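Local coordinates for alginate lyase A1-II' (PDB 2CWS), which probably cleaves the polysaccharide alginate as a lyase of polysaccharide lyase family 7, this chain holding its catalytic alginate lyase domain, at residues W85-Q99 with L158-G171. Residues are numbered along the deposited sequence; the frame is centred on the assembly and turned at random. Where two conformers were deposited one is given.
Sequences WQGTHTMKLSGKTVQ and LGDLYNMEIRVTDG
Gly95 and Tyr162 exchange a pair of backbone hydrogen bonds, as do Leu93 with Met164, Met91 with Ile166 and His89 with Val168, satisfying both N and O of all eight residues. The Tyr162 ring lies flat on the Gly95-Lys96 peptide of the partner strand: CG sits between backbone N and carbonyl carbon (chi1 37°), which brings one face over Gly95 O, 3.4 Å from the ring plane and over its centre. Its OH then meets Thr97 OG1 at 3.0 Å, either hydroxyl being a possible donor. A phenylalanine at Tyr162 would probably keep this face contact but leave Thr97 OG1 without its phenolic mate. The antiparallel strands 88-99 and 162-169 are neighbours in one sheet of the concanavalin-like β-sandwich; Met164 and Ile166 on one face pack against strand 106-114 of the other sheet. Beyond the ladder, Lys96 NZ reaches Gly159 O in the carbonyl plane, on a lone pair (2.9 Å), while a water accepts from Thr97 N and lies 2.7 Å from Asp160 O, to which it can donate. At the far end, Asp170 OD2 takes Gly87 N on its syn side but about 31° out of the carboxylate plane (2.9 Å), and Asp170 N returns a bond to Gly87 O. Thr169 OG1 meets Thr88 OG1 (2.9 Å) and also accepts from Arg167 NH1, near the guanidinium plane.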
ATOM      1  N   TRP A  85      -1.002 -14.192  10.668  1.00  5.86           N
ATOM      2  CA  TRP A  85      -1.487 -13.313  11.733  1.00  6.11           C
ATOM      3  C   TRP A  85      -0.608 -13.354  12.989  1.00  5.47           C
ATOM      4  O   TRP A  85      -0.664 -12.385  13.765  1.00  6.40           O
ATOM      5  CB  TRP A  85      -2.927 -13.676  12.095  1.00  6.88           C
ATOM      6  CG  TRP A  85      -3.117 -15.023  12.770  1.00  7.61           C
ATOM      7  CD1 TRP A  85      -3.174 -16.249  12.195  1.00  8.61           C
ATOM      8  CD2 TRP A  85      -3.276 -15.198  14.196  1.00  8.22           C
ATOM      9  NE1 TRP A  85      -3.347 -17.201  13.200  1.00  9.37           N
ATOM     10  CE2 TRP A  85      -3.418 -16.571  14.433  1.00  9.08           C
ATOM     11  CE3 TRP A  85      -3.286 -14.329  15.312  1.00  9.89           C
ATOM     12  CZ2 TRP A  85      -3.590 -17.083  15.730  1.00 12.42           C
ATOM     13  CZ3 TRP A  85      -3.460 -14.799  16.590  1.00 10.69           C
ATOM     14  CH2 TRP A  85      -3.609 -16.169  16.789  1.00 12.65           C
ATOM     15  N   GLN A  86       0.102 -14.445  13.206  1.00  5.79           N
ATOM     16  CA  GLN A  86       0.917 -14.564  14.416  1.00  6.29           C
ATOM     17  C   GLN A  86       2.284 -13.950  14.221  1.00  6.11           C
ATOM     18  O   GLN A  86       2.788 -13.937  13.077  1.00  6.84           O
ATOM     19  CB  GLN A  86       1.085 -16.040  14.768  1.00  7.78           C
ATOM     20  CG  GLN A  86      -0.196 -16.781  14.893  1.00 13.48           C
ATOM     21  CD  GLN A  86      -0.009 -18.303  14.859  1.00 16.16           C
ATOM     22  OE1 GLN A  86      -0.135 -18.791  16.004  1.00 30.48           O
ATOM     23  NE2 GLN A  86       0.221 -18.951  13.703  1.00 11.65           N
ATOM     24  N   GLY A  87       2.894 -13.486  15.309  1.00  6.99           N
ATOM     25  CA  GLY A  87       4.185 -12.794  15.266  1.00  7.51           C
ATOM     26  C   GLY A  87       3.996 -11.323  14.945  1.00  6.22           C
ATOM     27  O   GLY A  87       2.854 -10.810  14.983  1.00  6.78           O
ATOM     28  N   THR A  88       5.093 -10.651  14.601  1.00  5.77           N
ATOM     29  CA  THR A  88       5.093  -9.212  14.366  1.00  5.31           C
ATOM     30  C   THR A  88       5.577  -8.899  12.974  1.00  5.28           C
ATOM     31  O   THR A  88       6.575  -9.414  12.504  1.00  7.35           O
ATOM     32  CB  THR A  88       5.967  -8.519  15.432  1.00  5.71           C
ATOM     33  OG1 THR A  88       5.317  -8.632  16.696  1.00  6.56           O
ATOM     34  CG2 THR A  88       6.148  -7.054  15.139  1.00  7.45           C
ATOM     35  N   HIS A  89       4.803  -8.037  12.308  1.00  4.74           N
ATOM     36  CA  HIS A  89       4.967  -7.724  10.895  1.00  4.50           C
ATOM     37  C   HIS A  89       4.787  -6.228  10.744  1.00  4.38           C
ATOM     38  O   HIS A  89       3.651  -5.750  10.987  1.00  4.87           O
ATOM     39  CB  HIS A  89       3.867  -8.458  10.100  1.00  4.97           C
ATOM     40  CG  HIS A  89       3.841  -9.933  10.459  1.00  4.89           C
ATOM     41  ND1 HIS A  89       4.809 -10.802  10.010  1.00  5.18           N
ATOM     42  CD2 HIS A  89       3.043 -10.608  11.310  1.00  5.79           C
ATOM     43  CE1 HIS A  89       4.559 -12.004  10.521  1.00  6.02           C
ATOM     44  NE2 HIS A  89       3.489 -11.896  11.315  1.00  6.52           N
ATOM     45  N   THR A  90       5.840  -5.484  10.400  1.00  4.33           N
ATOM     46  CA  THR A  90       5.787  -4.038  10.498  1.00  4.82           C
ATOM     47  C   THR A  90       6.334  -3.376   9.247  1.00  4.14           C
ATOM     48  O   THR A  90       7.466  -3.644   8.865  1.00  5.76           O
ATOM     49  CB  THR A  90       6.623  -3.554  11.701  1.00  5.51           C
ATOM     50  OG1 THR A  90       6.043  -4.223  12.852  1.00  7.62           O
ATOM     51  CG2 THR A  90       6.505  -2.040  11.862  1.00  7.04           C
ATOM     52  N   MET A  91       5.561  -2.463   8.674  1.00  4.00           N
ATOM     53  CA  MET A  91       6.042  -1.582   7.601  1.00  3.84           C
ATOM     54  C   MET A  91       6.153  -0.176   8.141  1.00  3.59           C
ATOM     55  O   MET A  91       5.227   0.317   8.804  1.00  4.57           O
ATOM     56  CB  MET A  91       5.045  -1.654   6.433  1.00  4.03           C
ATOM     57  CG  MET A  91       5.430  -0.641   5.340  1.00  4.47           C
ATOM     58  SD  MET A  91       4.491  -0.871   3.803  1.00  4.73           S
ATOM     59  CE  MET A  91       2.827  -0.440   4.426  1.00  5.79           C
ATOM     60  N   LYS A  92       7.257   0.458   7.848  1.00  3.96           N
ATOM     61  CA  LYS A  92       7.469   1.859   8.157  1.00  5.03           C
ATOM     62  C   LYS A  92       7.766   2.596   6.862  1.00  4.47           C
ATOM     63  O   LYS A  92       8.476   2.086   6.000  1.00  6.27           O
ATOM     64  CB  LYS A  92       8.656   2.108   9.103  0.54  7.21           C
ATOM     65  CG  LYS A  92       8.486   1.392  10.419  0.54  8.58           C
ATOM     66  CD  LYS A  92       9.728   1.716  11.271  0.54 11.34           C
ATOM     67  CE  LYS A  92       9.957   3.219  11.172  0.54 17.07           C
ATOM     68  NZ  LYS A  92      11.101   3.708  11.967  0.54 23.86           N
ATOM     69  N   LEU A  93       7.210   3.793   6.716  1.00  4.40           N
ATOM     70  CA  LEU A  93       7.550   4.587   5.543  1.00  4.23           C
ATOM     71  C   LEU A  93       7.475   6.050   5.931  1.00  4.19           C
ATOM     72  O   LEU A  93       6.798   6.459   6.890  1.00  4.77           O
ATOM     73  CB  LEU A  93       6.658   4.237   4.331  1.00  4.89           C
ATOM     74  CG  LEU A  93       5.133   4.443   4.506  1.00  5.09           C
ATOM     75  CD1 LEU A  93       4.682   5.889   4.274  1.00  5.55           C
ATOM     76  CD2 LEU A  93       4.433   3.568   3.462  1.00  6.57           C
ATOM     77  N   SER A  94       8.120   6.872   5.111  1.00  3.81           N
ATOM     78  CA  SER A  94       7.934   8.314   5.178  1.00  3.99           C
ATOM     79  C   SER A  94       7.645   8.790   3.760  1.00  4.02           C
ATOM     80  O   SER A  94       8.261   8.275   2.817  1.00  5.48           O
ATOM     81  CB  SER A  94       9.072   9.103   5.831  0.67  4.98           C
ATOM     82  OG  SER A  94      10.198   9.034   5.000  0.67  5.07           O
ATOM     83  N   GLY A  95       6.709   9.683   3.614  1.00  3.93           N
ATOM     84  CA  GLY A  95       6.298  10.063   2.263  1.00  5.09           C
ATOM     85  C   GLY A  95       5.391  11.242   2.267  1.00  3.49           C
ATOM     86  O   GLY A  95       5.167  11.898   3.309  1.00  4.32           O
ATOM     87  N   LYS A  96       4.827  11.550   1.114  1.00  3.73           N
ATOM     88  CA  LYS A  96       3.871  12.628   0.969  1.00  3.68           C
ATOM     89  C   LYS A  96       3.027  12.366  -0.282  1.00  3.52           C
ATOM     90  O   LYS A  96       3.443  11.641  -1.170  1.00  4.69           O
ATOM     91  CB  LYS A  96       4.495  14.036   0.832  0.73  4.46           C
ATOM     92  CG  LYS A  96       5.474  14.161  -0.346  0.73  4.61           C
ATOM     93  CD  LYS A  96       5.832  15.595  -0.683  0.73  5.12           C
ATOM     94  CE  LYS A  96       6.676  16.147   0.430  0.73  6.34           C
ATOM     95  NZ  LYS A  96       6.889  17.640   0.230  0.73  7.33           N
ATOM     96  N   THR A  97       1.848  12.983  -0.282  1.00  3.54           N
ATOM     97  CA  THR A  97       1.025  12.982  -1.509  1.00  3.92           C
ATOM     98  C   THR A  97       1.166  14.352  -2.102  1.00  4.09           C
ATOM     99  O   THR A  97       0.903  15.374  -1.456  1.00  4.86           O
ATOM    100  CB  THR A  97      -0.407  12.581  -1.157  1.00  4.44           C
ATOM    101  OG1 THR A  97      -0.416  11.194  -0.780  1.00  4.93           O
ATOM    102  CG2 THR A  97      -1.317  12.717  -2.379  1.00  5.42           C
ATOM    103  N   VAL A  98       1.565  14.377  -3.378  1.00  4.07           N
ATOM    104  CA  VAL A  98       1.903  15.616  -4.083  1.00  4.38           C
ATOM    105  C   VAL A  98       0.721  16.152  -4.872  1.00  3.76           C
ATOM    106  O   VAL A  98       0.556  17.376  -4.947  1.00  5.08           O
ATOM    107  CB  VAL A  98       3.094  15.337  -5.036  1.00  5.26           C
ATOM    108  CG1 VAL A  98       3.355  16.525  -5.975  1.00  7.18           C
ATOM    109  CG2 VAL A  98       4.353  14.956  -4.232  1.00  6.25           C
ATOM    110  N   GLN A  99      -0.037  15.263  -5.505  1.00  3.64           N
ATOM    111  CA  GLN A  99      -1.111  15.667  -6.412  1.00  3.63           C
ATOM    112  C   GLN A  99      -2.209  14.600  -6.306  1.00  3.35           C
ATOM    113  O   GLN A  99      -1.897  13.403  -6.244  1.00  3.82           O
ATOM    114  CB  GLN A  99      -0.591  15.738  -7.865  1.00  3.86           C
ATOM    115  CG  GLN A  99      -1.683  16.117  -8.866  1.00  4.45           C
ATOM    116  CD  GLN A  99      -1.074  16.136 -10.264  1.00  4.66           C
ATOM    117  OE1 GLN A  99      -0.172  16.956 -10.548  1.00  6.33           O
ATOM    118  NE2 GLN A  99      -1.563  15.314 -11.194  1.00  5.03           N
ATOM    119  N   LEU A 158      -2.034  17.953   1.705  1.00  3.93           N
ATOM    120  CA  LEU A 158      -1.277  17.784   0.474  1.00  4.17           C
ATOM    121  C   LEU A 158       0.099  18.398   0.616  1.00  3.66           C
ATOM    122  O   LEU A 158       0.242  19.511   1.045  1.00  4.94           O
ATOM    123  CB  LEU A 158      -2.056  18.488  -0.668  1.00  5.01           C
ATOM    124  CG  LEU A 158      -1.589  18.118  -2.071  1.00  5.48           C
ATOM    125  CD1 LEU A 158      -2.076  16.727  -2.435  1.00  6.15           C
ATOM    126  CD2 LEU A 158      -2.076  19.158  -3.063  1.00  7.92           C
ATOM    127  N   GLY A 159       1.122  17.604   0.259  1.00  4.04           N
ATOM    128  CA  GLY A 159       2.518  18.046   0.333  1.00  4.86           C
ATOM    129  C   GLY A 159       3.182  17.866   1.682  1.00  4.38           C
ATOM    130  O   GLY A 159       4.414  17.949   1.744  1.00  5.15           O
ATOM    131  N   ASP A 160       2.430  17.616   2.752  1.00  4.05           N
ATOM    132  CA  ASP A 160       3.026  17.402   4.050  1.00  4.32           C
ATOM    133  C   ASP A 160       3.728  16.039   4.092  1.00  4.13           C
ATOM    134  O   ASP A 160       3.271  15.078   3.533  1.00  5.02           O
ATOM    135  CB  ASP A 160       1.985  17.375   5.155  1.00  5.08           C
ATOM    136  CG  ASP A 160       1.362  18.718   5.478  1.00  5.73           C
ATOM    137  OD1 ASP A 160       1.791  19.791   4.960  1.00  6.45           O
ATOM    138  OD2 ASP A 160       0.424  18.681   6.339  1.00  6.25           O
ATOM    139  N   LEU A 161       4.821  15.942   4.828  1.00  5.24           N
ATOM    140  CA  LEU A 161       5.496  14.669   5.011  1.00  5.18           C
ATOM    141  C   LEU A 161       4.795  13.936   6.131  1.00  5.36           C
ATOM    142  O   LEU A 161       4.538  14.539   7.200  1.00  7.37           O
ATOM    143  CB  LEU A 161       6.950  14.930   5.444  0.58  7.07           C
ATOM    144  CG  LEU A 161       7.774  13.645   5.576  0.58  7.22           C
ATOM    145  CD1 LEU A 161       8.172  13.264   4.161  0.58  9.38           C
ATOM    146  CD2 LEU A 161       8.974  13.764   6.490  0.58 10.80           C
ATOM    147  N   TYR A 162       4.506  12.667   5.926  1.00  4.55           N
ATOM    148  CA  TYR A 162       3.998  11.789   6.995  1.00  4.93           C
ATOM    149  C   TYR A 162       4.987  10.650   7.228  1.00  4.25           C
ATOM    150  O   TYR A 162       5.618  10.133   6.304  1.00  5.04           O
ATOM    151  CB  TYR A 162       2.612  11.222   6.684  1.00  5.62           C
ATOM    152  CG  TYR A 162       2.329  10.865   5.223  1.00  4.54           C
ATOM    153  CD1 TYR A 162       1.565  11.700   4.443  1.00  4.54           C
ATOM    154  CD2 TYR A 162       2.803   9.686   4.660  1.00  4.48           C
ATOM    155  CE1 TYR A 162       1.271  11.395   3.110  1.00  4.66           C
ATOM    156  CE2 TYR A 162       2.554   9.358   3.335  1.00  4.51           C
ATOM    157  CZ  TYR A 162       1.779  10.220   2.566  1.00  4.09           C
ATOM    158  OH  TYR A 162       1.492   9.980   1.228  1.00  4.52           O
ATOM    159  N   ASN A 163       5.071  10.278   8.492  1.00  4.52           N
ATOM    160  CA  ASN A 163       5.762   9.090   8.946  1.00  4.60           C
ATOM    161  C   ASN A 163       4.788   8.011   9.381  0.61  3.91           C
ATOM    162  O   ASN A 163       4.185   8.122  10.450  0.61  3.49           O
ATOM    163  CB  ASN A 163       6.645   9.398  10.148  1.00  5.75           C
ATOM    164  CG  ASN A 163       7.789  10.301   9.754  1.00  5.34           C
ATOM    165  OD1 ASN A 163       8.595   9.927   8.919  1.00  9.51           O
ATOM    166  ND2 ASN A 163       7.862  11.508  10.311  1.00  6.89           N
ATOM    167  N   MET A 164       4.616   7.003   8.576  1.00  3.97           N
ATOM    168  CA  MET A 164       3.567   6.014   8.747  1.00  4.38           C
ATOM    169  C   MET A 164       4.157   4.710   9.262  1.00  4.16           C
ATOM    170  O   MET A 164       5.275   4.351   8.889  1.00  4.61           O
ATOM    171  CB  MET A 164       2.900   5.776   7.388  1.00  4.90           C
ATOM    172  CG  MET A 164       1.760   4.788   7.441  1.00  5.82           C
ATOM    173  SD  MET A 164       1.086   4.451   5.797  1.00  7.98           S
ATOM    174  CE  MET A 164       0.428   6.073   5.374  1.00  9.50           C
ATOM    175  N   GLU A 165       3.373   4.008  10.093  1.00  4.24           N
ATOM    176  CA  GLU A 165       3.761   2.644  10.451  1.00  4.83           C
ATOM    177  C   GLU A 165       2.476   1.833  10.466  1.00  3.84           C
ATOM    178  O   GLU A 165       1.438   2.291  10.919  1.00  4.71           O
ATOM    179  CB  GLU A 165       4.445   2.634  11.816  1.00  5.66           C
ATOM    180  CG  GLU A 165       4.919   1.247  12.250  1.00  8.24           C
ATOM    181  CD  GLU A 165       5.724   1.341  13.523  1.00 12.16           C
ATOM    182  OE1 GLU A 165       5.639   0.409  14.328  1.00 15.27           O
ATOM    183  OE2 GLU A 165       6.426   2.377  13.742  1.00 15.82           O
ATOM    184  N   ILE A 166       2.593   0.612   9.959  1.00  4.13           N
ATOM    185  CA  ILE A 166       1.466  -0.330  10.016  1.00  4.14           C
ATOM    186  C   ILE A 166       2.033  -1.648  10.534  1.00  3.73           C
ATOM    187  O   ILE A 166       2.971  -2.174   9.917  1.00  4.57           O
ATOM    188  CB  ILE A 166       0.751  -0.559   8.679  1.00  4.79           C
ATOM    189  CG1 ILE A 166       0.417   0.781   8.018  1.00  6.89           C
ATOM    190  CG2 ILE A 166      -0.467  -1.412   8.902  1.00  8.13           C
ATOM    191  CD1 ILE A 166      -0.256   0.599   6.635  1.00  7.43           C
ATOM    192  N   ARG A 167       1.524  -2.114  11.658  1.00  5.07           N
ATOM    193  CA  ARG A 167       2.051  -3.335  12.314  1.00  4.62           C
ATOM    194  C   ARG A 167       0.933  -4.283  12.593  1.00  4.76           C
ATOM    195  O   ARG A 167      -0.111  -3.877  13.097  1.00  6.24           O
ATOM    196  CB  ARG A 167       2.765  -2.938  13.644  1.00  5.88           C
ATOM    197  CG  ARG A 167       3.156  -4.145  14.482  1.00  6.30           C
ATOM    198  CD  ARG A 167       4.041  -3.702  15.649  1.00  7.37           C
ATOM    199  NE  ARG A 167       3.416  -2.818  16.645  1.00  8.30           N
ATOM    200  CZ  ARG A 167       2.899  -3.218  17.803  1.00  8.02           C
ATOM    201  NH1 ARG A 167       2.824  -4.511  18.145  1.00  9.04           N
ATOM    202  NH2 ARG A 167       2.410  -2.308  18.639  1.00 10.13           N
ATOM    203  N   VAL A 168       1.175  -5.560  12.336  1.00  4.54           N
ATOM    204  CA  VAL A 168       0.335  -6.609  12.868  1.00  4.39           C
ATOM    205  C   VAL A 168       1.149  -7.361  13.918  1.00  4.48           C
ATOM    206  O   VAL A 168       2.257  -7.820  13.600  1.00  5.05           O
ATOM    207  CB  VAL A 168      -0.120  -7.614  11.762  1.00  4.66           C
ATOM    208  CG1 VAL A 168      -0.730  -8.876  12.360  1.00  5.59           C
ATOM    209  CG2 VAL A 168      -1.103  -6.926  10.815  1.00  5.49           C
ATOM    210  N   THR A 169       0.609  -7.517  15.105  1.00  4.68           N
ATOM    211  CA  THR A 169       1.173  -8.429  16.094  1.00  5.46           C
ATOM    212  C   THR A 169       0.055  -9.316  16.571  1.00  5.20           C
ATOM    213  O   THR A 169      -0.932  -8.825  17.162  1.00  5.77           O
ATOM    214  CB  THR A 169       1.838  -7.696  17.272  1.00  6.19           C
ATOM    215  OG1 THR A 169       2.983  -6.991  16.772  1.00  6.42           O
ATOM    216  CG2 THR A 169       2.307  -8.706  18.340  1.00  7.87           C
ATOM    217  N   ASP A 170       0.146 -10.603  16.330  1.00  5.50           N
ATOM    218  CA  ASP A 170      -0.812 -11.581  16.869  1.00  6.42           C
ATOM    219  C   ASP A 170      -2.256 -11.171  16.613  1.00  5.80           C
ATOM    220  O   ASP A 170      -3.133 -11.174  17.498  1.00  7.11           O
ATOM    221  CB  ASP A 170      -0.510 -11.825  18.356  1.00  7.08           C
ATOM    222  CG  ASP A 170       0.857 -12.441  18.579  1.00  8.03           C
ATOM    223  OD1 ASP A 170       1.458 -12.162  19.646  1.00 12.60           O
ATOM    224  OD2 ASP A 170       1.314 -13.182  17.668  1.00 10.08           O
ATOM    225  N   GLY A 171      -2.518 -10.793  15.331  1.00  5.12           N
ATOM    226  CA  GLY A 171      -3.927 -10.568  14.955  1.00  5.30           C
ATOM    227  C   GLY A 171      -4.499  -9.213  15.345  1.00  5.20           C
ATOM    228  O   GLY A 171      -5.727  -9.038  15.166  1.00  5.33           O
TER
HETATM  229  O   HOH W   1       1.089  14.634   1.948  1.00  4.24           O